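Lipase (Rhizopus chinensis, PDB 6A0W) probably hydrolyses ester bonds of lipid substrates such as triacylglycerols, as a secreted fungal lipase of the class 3 family with an alpha/beta-hydrolase fold. Local coordinates at residues Y47-R57 and Y104-F113; A116-F124 and V233-Y243. All coordinates share one frame; numbering follows the deposited sequence.

Contact 1. Residues Y47-R57 and Y104-F113; sequences YAGVAATAYCR and YVTFRGTNSF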
# COMPACT_ATOMS: atom_id res chain seq x y z
N TYR A 47 6.67 8.67 0.21
CA TYR A 47 6.20 7.48 -0.48
C TYR A 47 4.68 7.41 -0.65
O TYR A 47 4.20 6.84 -1.64
CB TYR A 47 6.77 6.23 0.22
CG TYR A 47 8.31 6.20 0.23
CD1 TYR A 47 9.03 6.68 -0.87
CD2 TYR A 47 9.01 5.67 1.29
CE1 TYR A 47 10.41 6.66 -0.88
CE2 TYR A 47 10.40 5.63 1.28
CZ TYR A 47 11.08 6.07 0.17
OH TYR A 47 12.43 6.14 0.18
N ALA A 48 3.93 8.04 0.25
CA ALA A 48 2.51 8.28 0.03
C ALA A 48 2.26 9.19 -1.15
O ALA A 48 1.30 9.02 -1.92
CB ALA A 48 1.84 8.84 1.28
N GLY A 49 3.13 10.17 -1.30
CA GLY A 49 3.02 11.06 -2.42
C GLY A 49 3.27 10.34 -3.71
O GLY A 49 2.58 10.60 -4.70
N VAL A 50 4.31 9.50 -3.74
CA VAL A 50 4.58 8.73 -4.96
C VAL A 50 3.41 7.82 -5.34
O VAL A 50 2.92 7.79 -6.47
CB VAL A 50 5.87 7.90 -4.82
CG1 VAL A 50 6.14 7.10 -6.10
CG2 VAL A 50 7.06 8.82 -4.55
N ALA A 51 2.83 7.19 -4.35
CA ALA A 51 1.67 6.40 -4.57
C ALA A 51 0.51 7.18 -5.15
O ALA A 51 -0.21 6.67 -6.04
CB ALA A 51 1.24 5.74 -3.28
N ALA A 52 0.38 8.44 -4.73
CA ALA A 52 -0.70 9.28 -5.23
C ALA A 52 -0.60 9.58 -6.70
O ALA A 52 -1.62 9.86 -7.34
CB ALA A 52 -0.78 10.60 -4.43
N THR A 53 0.62 9.63 -7.22
CA THR A 53 0.82 9.99 -8.62
C THR A 53 0.24 8.92 -9.56
O THR A 53 -0.01 9.19 -10.72
CB THR A 53 2.30 10.16 -8.98
OG1 THR A 53 3.00 8.92 -8.78
CG2 THR A 53 2.92 11.27 -8.13
N ALA A 54 -0.03 7.72 -9.05
CA ALA A 54 -0.47 6.67 -9.93
C ALA A 54 -1.87 6.94 -10.45
O ALA A 54 -2.30 6.31 -11.42
CB ALA A 54 -0.44 5.34 -9.21
N TYR A 55 -2.61 7.80 -9.73
CA TYR A 55 -3.97 8.12 -10.14
C TYR A 55 -4.00 9.25 -11.13
O TYR A 55 -5.08 9.64 -11.56
CB TYR A 55 -4.83 8.46 -8.93
CG TYR A 55 -5.02 7.33 -7.97
CD1 TYR A 55 -6.04 6.40 -8.16
CD2 TYR A 55 -4.24 7.21 -6.84
CE1 TYR A 55 -6.24 5.34 -7.29
CE2 TYR A 55 -4.49 6.19 -5.91
CZ TYR A 55 -5.47 5.26 -6.15
OH TYR A 55 -5.64 4.21 -5.29
N CYS A 56 -2.85 9.84 -11.43
CA CYS A 56 -2.78 10.87 -12.44
C CYS A 56 -2.74 10.27 -13.87
O CYS A 56 -1.79 9.57 -14.23
CB CYS A 56 -1.54 11.74 -12.20
SG CYS A 56 -1.41 12.51 -10.56
N ARG A 57 -3.68 10.67 -14.72
CA ARG A 57 -3.74 10.16 -16.08
C ARG A 57 -2.53 10.62 -16.88
O ARG A 57 -2.14 9.97 -17.83
CB ARG A 57 -5.01 10.59 -16.82
CG ARG A 57 -6.35 10.38 -16.12
CD ARG A 57 -6.81 8.94 -16.05
NE ARG A 57 -6.90 8.23 -17.33
CZ ARG A 57 -7.00 6.90 -17.41
NH1 ARG A 57 -7.08 6.16 -16.30
NH2 ARG A 57 -6.97 6.29 -18.59
N TYR A 104 11.61 3.12 -8.18
CA TYR A 104 10.26 3.04 -7.60
C TYR A 104 9.38 2.12 -8.45
O TYR A 104 9.41 2.21 -9.65
CB TYR A 104 9.59 4.41 -7.60
CG TYR A 104 10.21 5.47 -6.73
CD1 TYR A 104 11.19 6.31 -7.21
CD2 TYR A 104 9.78 5.65 -5.43
CE1 TYR A 104 11.74 7.29 -6.42
CE2 TYR A 104 10.32 6.63 -4.62
CZ TYR A 104 11.30 7.46 -5.12
OH TYR A 104 11.84 8.41 -4.32
N VAL A 105 8.66 1.26 -7.79
CA VAL A 105 7.65 0.39 -8.43
C VAL A 105 6.34 0.84 -7.79
O VAL A 105 6.21 0.65 -6.62
CB VAL A 105 7.92 -1.11 -8.19
CG1 VAL A 105 6.89 -1.95 -8.90
CG2 VAL A 105 9.31 -1.50 -8.64
N THR A 106 5.45 1.43 -8.54
CA THR A 106 4.21 1.99 -7.96
C THR A 106 2.97 1.37 -8.60
O THR A 106 2.96 1.24 -9.81
CB THR A 106 4.20 3.51 -8.13
OG1 THR A 106 5.39 4.07 -7.61
CG2 THR A 106 3.00 4.17 -7.48
N PHE A 107 1.95 1.06 -7.82
CA PHE A 107 0.71 0.47 -8.36
C PHE A 107 -0.54 1.17 -7.83
O PHE A 107 -0.52 1.83 -6.81
CB PHE A 107 0.55 -0.99 -7.93
CG PHE A 107 1.68 -1.91 -8.30
CD1 PHE A 107 2.77 -2.08 -7.47
CD2 PHE A 107 1.64 -2.62 -9.48
CE1 PHE A 107 3.79 -2.94 -7.80
CE2 PHE A 107 2.67 -3.48 -9.82
CZ PHE A 107 3.74 -3.64 -8.98
N ARG A 108 -1.72 1.19 -8.79
CA ARG A 108 -3.04 1.36 -8.15
C ARG A 108 -3.97 0.26 -8.67
O ARG A 108 -3.77 -0.21 -9.77
CB ARG A 108 -3.62 2.74 -8.44
CG ARG A 108 -3.94 2.99 -9.90
CD ARG A 108 -4.47 4.39 -10.19
NE ARG A 108 -4.78 4.57 -11.61
CZ ARG A 108 -5.95 4.28 -12.15
NH1 ARG A 108 -6.93 3.78 -11.41
NH2 ARG A 108 -6.15 4.48 -13.45
N GLY A 109 -5.08 0.28 -8.10
CA GLY A 109 -6.24 -0.46 -8.61
C GLY A 109 -7.28 0.54 -9.06
O GLY A 109 -6.92 1.65 -9.39
N THR A 110 -8.53 0.18 -9.01
CA THR A 110 -9.61 1.09 -9.45
C THR A 110 -9.75 2.29 -8.52
O THR A 110 -9.59 2.13 -7.33
CB THR A 110 -10.94 0.34 -9.48
OG1 THR A 110 -11.95 1.28 -9.78
CG2 THR A 110 -11.26 -0.35 -8.17
N ASN A 111 -10.06 3.43 -9.09
CA ASN A 111 -10.37 4.65 -8.35
C ASN A 111 -11.84 4.69 -7.99
O ASN A 111 -12.30 5.66 -7.43
CB ASN A 111 -10.00 5.92 -9.13
CG ASN A 111 -10.48 5.92 -10.59
OD1 ASN A 111 -10.68 4.86 -11.23
ND2 ASN A 111 -10.46 7.13 -11.19
N SER A 112 -12.59 3.63 -8.32
CA SER A 112 -13.96 3.52 -7.85
C SER A 112 -14.03 2.87 -6.45
O SER A 112 -14.51 1.76 -6.30
CB SER A 112 -14.83 2.77 -8.85
OG SER A 112 -16.21 2.96 -8.53
N PHE A 113 -13.61 3.61 -5.43
CA PHE A 113 -13.27 3.02 -4.14
C PHE A 113 -14.48 2.42 -3.44
O PHE A 113 -14.44 1.30 -2.92
CB PHE A 113 -12.62 4.07 -3.22
CG PHE A 113 -11.34 4.62 -3.75
CD1 PHE A 113 -10.23 3.80 -3.85
CD2 PHE A 113 -11.26 5.91 -4.21
CE1 PHE A 113 -9.04 4.28 -4.34
CE2 PHE A 113 -10.09 6.40 -4.76
CZ PHE A 113 -8.96 5.59 -4.81
O HOH W 1 13.74 7.28 -1.80
O HOH W 2 -1.26 4.11 -5.55
O HOH W 3 -3.85 6.73 -13.67
O HOH W 4 -5.77 1.61 -5.84
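Ala51 and Ala54 lie over Thr106 and Arg108 of strand 102-108, the axes of 47-53 and 104-108 approaching to 7.7 Å with a signed crossing angle of -57°. This is a helix-on-sheet contact of the alpha/beta-hydrolase fold, in which small residues bring a helix close to an inner strand of the central mixed sheet. At the first turn of 47-57, Tyr47 and Tyr104 cross at about a right angle; Tyr47 CE1 reaches the rim of the Tyr104 ring, 3.7 Å from CE2. Val50 follows with its two methyls divided, CG2 beside the Tyr104 ring and CG1 3.5 Å from Thr106 OG1, a hydroxyl with no polar partner in the model. The other branch of Thr106, CG2, lies against the Ala51 CA and the Ala54 CB. Two carbonyl oxygens, both acceptors, are joined by water 2, which donates to Ala51 O (2.8 Å) and Phe107 O (2.7 Å).

From Ala54 onward the grip passes to longer side chains. Arg108 starts with CG wedged between its backbone N and carbonyl carbon (chi1 65°) and then runs extended to NE; that extended run lays CD against the Tyr55 ring, 3.3 Å from Tyr55 CD1. Arg108 CB sits over one face of that ring, 4.1 Å from the centroid, in a CH-pi contact, and NE gives a weak bond to Ala54 O at 3.0 Å, bent to 123°. Its far end has a long, weak ion pair with Asp89. Tyr55 meets the Phe113 ring obliquely, and its hydroxyl is hydrogen-bonded to His171 ND1, within the putative nucleophile elbow, next to Ser172. The same OH also contacts water 4, and that water accepts from Gly109 N.

Contact 2. Residues A116-F124 and V233-Y243; sequences AITDMVFTF and VPHVPPQAFGY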
# COMPACT_ATOMS: atom_id res chain seq x y z
N ALA A 116 -15.70 -0.67 -5.09
CA ALA A 116 -14.68 -1.72 -4.94
C ALA A 116 -14.76 -2.38 -3.55
O ALA A 116 -14.65 -3.59 -3.42
CB ALA A 116 -13.30 -1.15 -5.16
N ILE A 117 -15.03 -1.59 -2.53
CA ILE A 117 -15.14 -2.13 -1.17
C ILE A 117 -16.46 -2.83 -0.96
O ILE A 117 -16.50 -3.93 -0.38
CB ILE A 117 -15.01 -1.00 -0.12
CG1 ILE A 117 -13.65 -0.32 -0.23
CG2 ILE A 117 -15.18 -1.56 1.28
CD1 ILE A 117 -12.47 -1.26 -0.39
N THR A 118 -17.56 -2.18 -1.37
CA THR A 118 -18.89 -2.79 -1.21
C THR A 118 -19.03 -4.08 -2.02
O THR A 118 -19.59 -5.02 -1.53
CB THR A 118 -20.05 -1.84 -1.54
OG1 THR A 118 -20.06 -1.61 -2.95
CG2 THR A 118 -19.92 -0.53 -0.84
N ASP A 119 -18.41 -4.20 -3.19
CA ASP A 119 -18.58 -5.41 -4.01
C ASP A 119 -17.54 -6.47 -3.73
O ASP A 119 -17.49 -7.47 -4.45
CB ASP A 119 -18.52 -5.05 -5.50
CG ASP A 119 -19.69 -4.18 -5.94
OD1 ASP A 119 -20.61 -3.99 -5.10
OD2 ASP A 119 -19.63 -3.58 -7.04
N MET A 120 -16.59 -6.18 -2.85
CA MET A 120 -15.37 -6.99 -2.79
C MET A 120 -15.83 -8.40 -2.43
O MET A 120 -16.66 -8.54 -1.55
CB MET A 120 -14.43 -6.46 -1.68
CG MET A 120 -13.11 -7.22 -1.58
SD MET A 120 -12.03 -6.48 -0.33
CE MET A 120 -11.53 -5.01 -1.21
N VAL A 121 -15.20 -9.43 -2.99
CA VAL A 121 -15.42 -10.80 -2.53
C VAL A 121 -14.14 -11.35 -1.87
O VAL A 121 -13.02 -11.10 -2.31
CB VAL A 121 -15.86 -11.73 -3.67
CG1 VAL A 121 -17.08 -11.18 -4.40
CG2 VAL A 121 -14.75 -12.00 -4.67
N PHE A 122 -14.34 -12.22 -0.90
CA PHE A 122 -13.29 -12.60 0.05
C PHE A 122 -12.57 -13.88 -0.30
O PHE A 122 -11.57 -14.22 0.33
CB PHE A 122 -13.86 -12.70 1.47
CG PHE A 122 -14.58 -11.47 1.92
CD1 PHE A 122 -14.24 -10.22 1.43
CD2 PHE A 122 -15.64 -11.58 2.79
CE1 PHE A 122 -14.92 -9.09 1.83
CE2 PHE A 122 -16.34 -10.46 3.18
CZ PHE A 122 -15.97 -9.21 2.72
N THR A 123 -12.99 -14.53 -1.38
CA THR A 123 -12.43 -15.81 -1.77
C THR A 123 -10.90 -15.79 -1.90
O THR A 123 -10.33 -14.95 -2.58
CB THR A 123 -13.01 -16.21 -3.14
OG1 THR A 123 -14.41 -16.02 -3.10
CG2 THR A 123 -12.73 -17.66 -3.48
N PHE A 124 -10.28 -16.83 -1.35
CA PHE A 124 -8.85 -17.07 -1.45
C PHE A 124 -8.50 -17.88 -2.67
O PHE A 124 -9.29 -18.67 -3.12
CB PHE A 124 -8.42 -17.89 -0.23
CG PHE A 124 -8.33 -17.10 1.03
CD1 PHE A 124 -7.44 -16.05 1.13
CD2 PHE A 124 -9.05 -17.47 2.16
CE1 PHE A 124 -7.28 -15.37 2.33
CE2 PHE A 124 -8.91 -16.78 3.35
CZ PHE A 124 -8.01 -15.74 3.43
N VAL A 233 -10.56 0.86 4.69
CA VAL A 233 -10.03 -0.15 3.79
C VAL A 233 -9.05 -1.14 4.48
O VAL A 233 -8.98 -2.34 4.12
CB VAL A 233 -9.42 0.47 2.49
CG1 VAL A 233 -8.88 -0.65 1.60
CG2 VAL A 233 -10.49 1.20 1.70
N PRO A 234 -8.25 -0.64 5.44
CA PRO A 234 -7.35 -1.58 6.12
C PRO A 234 -8.05 -2.58 7.03
O PRO A 234 -7.39 -3.40 7.68
CB PRO A 234 -6.42 -0.66 6.92
CG PRO A 234 -6.35 0.58 6.07
CD PRO A 234 -7.72 0.75 5.48
N HIS A 235 -9.36 -2.43 7.13
CA HIS A 235 -10.16 -3.31 7.95
C HIS A 235 -11.00 -4.27 7.12
O HIS A 235 -11.89 -4.91 7.67
CB HIS A 235 -11.07 -2.47 8.87
CG HIS A 235 -10.31 -1.50 9.71
ND1 HIS A 235 -9.48 -1.92 10.73
CD2 HIS A 235 -10.03 -0.19 9.51
CE1 HIS A 235 -8.81 -0.87 11.20
NE2 HIS A 235 -9.11 0.19 10.46
N VAL A 236 -10.70 -4.39 5.83
CA VAL A 236 -11.33 -5.42 5.01
C VAL A 236 -10.22 -6.11 4.21
O VAL A 236 -9.19 -5.50 3.92
CB VAL A 236 -12.39 -4.86 4.03
CG1 VAL A 236 -13.44 -4.05 4.74
CG2 VAL A 236 -11.72 -4.00 2.97
N PRO A 237 -10.45 -7.34 3.73
CA PRO A 237 -11.52 -8.22 4.17
C PRO A 237 -11.43 -8.55 5.65
O PRO A 237 -10.38 -8.36 6.25
CB PRO A 237 -11.25 -9.50 3.37
CG PRO A 237 -10.47 -9.09 2.20
CD PRO A 237 -9.72 -7.85 2.57
N PRO A 238 -12.41 -9.25 6.18
CA PRO A 238 -12.45 -9.43 7.63
C PRO A 238 -11.45 -10.46 8.14
O PRO A 238 -11.23 -11.50 7.51
CB PRO A 238 -13.87 -9.94 7.87
CG PRO A 238 -14.65 -9.49 6.66
CD PRO A 238 -13.66 -9.69 5.55
N GLN A 239 -10.83 -10.19 9.28
CA GLN A 239 -10.12 -11.23 10.00
C GLN A 239 -10.92 -12.54 10.17
O GLN A 239 -10.36 -13.62 10.03
CB GLN A 239 -9.72 -10.72 11.39
CG GLN A 239 -8.25 -10.53 11.60
CD GLN A 239 -7.96 -10.12 13.03
OE1 GLN A 239 -8.43 -9.09 13.48
NE2 GLN A 239 -7.33 -11.00 13.76
N ALA A 240 -12.21 -12.44 10.47
CA ALA A 240 -13.03 -13.63 10.70
C ALA A 240 -13.09 -14.57 9.49
O ALA A 240 -13.29 -15.75 9.64
CB ALA A 240 -14.44 -13.24 11.14
N PHE A 241 -12.75 -14.07 8.32
CA PHE A 241 -12.65 -14.92 7.15
C PHE A 241 -11.27 -15.58 7.01
O PHE A 241 -11.06 -16.41 6.13
CB PHE A 241 -12.97 -14.09 5.92
CG PHE A 241 -13.44 -14.88 4.76
CD1 PHE A 241 -12.52 -15.36 3.80
CD2 PHE A 241 -14.81 -15.09 4.56
CE1 PHE A 241 -12.95 -16.09 2.69
CE2 PHE A 241 -15.24 -15.83 3.46
CZ PHE A 241 -14.31 -16.33 2.53
N GLY A 242 -10.31 -15.23 7.88
CA GLY A 242 -8.96 -15.82 7.82
C GLY A 242 -7.82 -14.87 7.44
O GLY A 242 -6.65 -15.25 7.44
N TYR A 243 -8.15 -13.62 7.14
CA TYR A 243 -7.17 -12.65 6.66
C TYR A 243 -6.41 -12.10 7.87
O TYR A 243 -6.96 -12.00 8.98
CB TYR A 243 -7.91 -11.52 5.93
CG TYR A 243 -8.34 -11.85 4.48
CD1 TYR A 243 -9.52 -12.54 4.20
CD2 TYR A 243 -7.51 -11.57 3.42
CE1 TYR A 243 -9.88 -12.85 2.89
CE2 TYR A 243 -7.87 -11.86 2.11
CZ TYR A 243 -9.04 -12.51 1.85
OH TYR A 243 -9.31 -12.83 0.55
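Phe122 and Phe241 meet as a T-shaped pair, the edge of Phe122 turned to the face of Phe241 with centroids 5.6 Å apart and planes at 69°. What lies squarely over the Phe241 face is Phe122 CB, 3.6 Å from the ring centroid. With CG roughly anti to the backbone N (chi1 -156°), the Phe241 ring is directed toward Phe122. Pro238 CD stands over the centre of one face of Phe122, 3.7 Å from the centroid, in a CH-pi contact, while Pro237 CB slides past near CD1.

A second pair extends this aromatic cluster. Phe124 and Tyr243 approach from opposite directions and form an offset stack, centroids 4.4 Å apart and planes at 23°. The other face of Tyr243 is occupied by CG of Pro237, which follows a cis peptide bond, so the tyrosine ring is sandwiched and its rotation restrained. Its hydroxyl donates to Phe122 O at 2.7 Å, from well above the carbonyl plane.

Toward helix 113-118 the contact turns aliphatic. Met120 crosses Pro237 at about a right angle, SD lying 4.0 Å from CD, and Ile117 CD1 reaches Val233 CG2 at 3.8 Å. Val233 also touches His284, a member of the putative Ser-His-Asp triad.

Helix 113-118 corresponds by position to the lid helix of related fungal lipases, and the contact probably holds its C-terminal end and the chain that follows it, largely by dispersion and ring packing. Such a surface is less directional than a network of polar bonds, and Tyr243 OH to Phe122 O supplies the one hydrogen bond across it.

How the contacts relate
The two contacts are in series along the chain, with centres about 21 Å apart. The chain leaves strand 102-108 through a short loop and enters helix 113-118, whose start belongs to contact 1 and whose end to contact 2. The two sites touch there, Thr110 CG2 packing 3.7 Å from Ala116 CB. Contact 1 is the more central and buried, fixing helix 38-53 on the mixed sheet; contact 2, nearer the surface, joins the end of the lid-like helix 113-118 and the chain after it to the loop between strands 223-228 and 248-252. Through Phe113 and Val233 both reach His284 of the probable catalytic triad: a buried contact and a more peripheral one can border one probable active site.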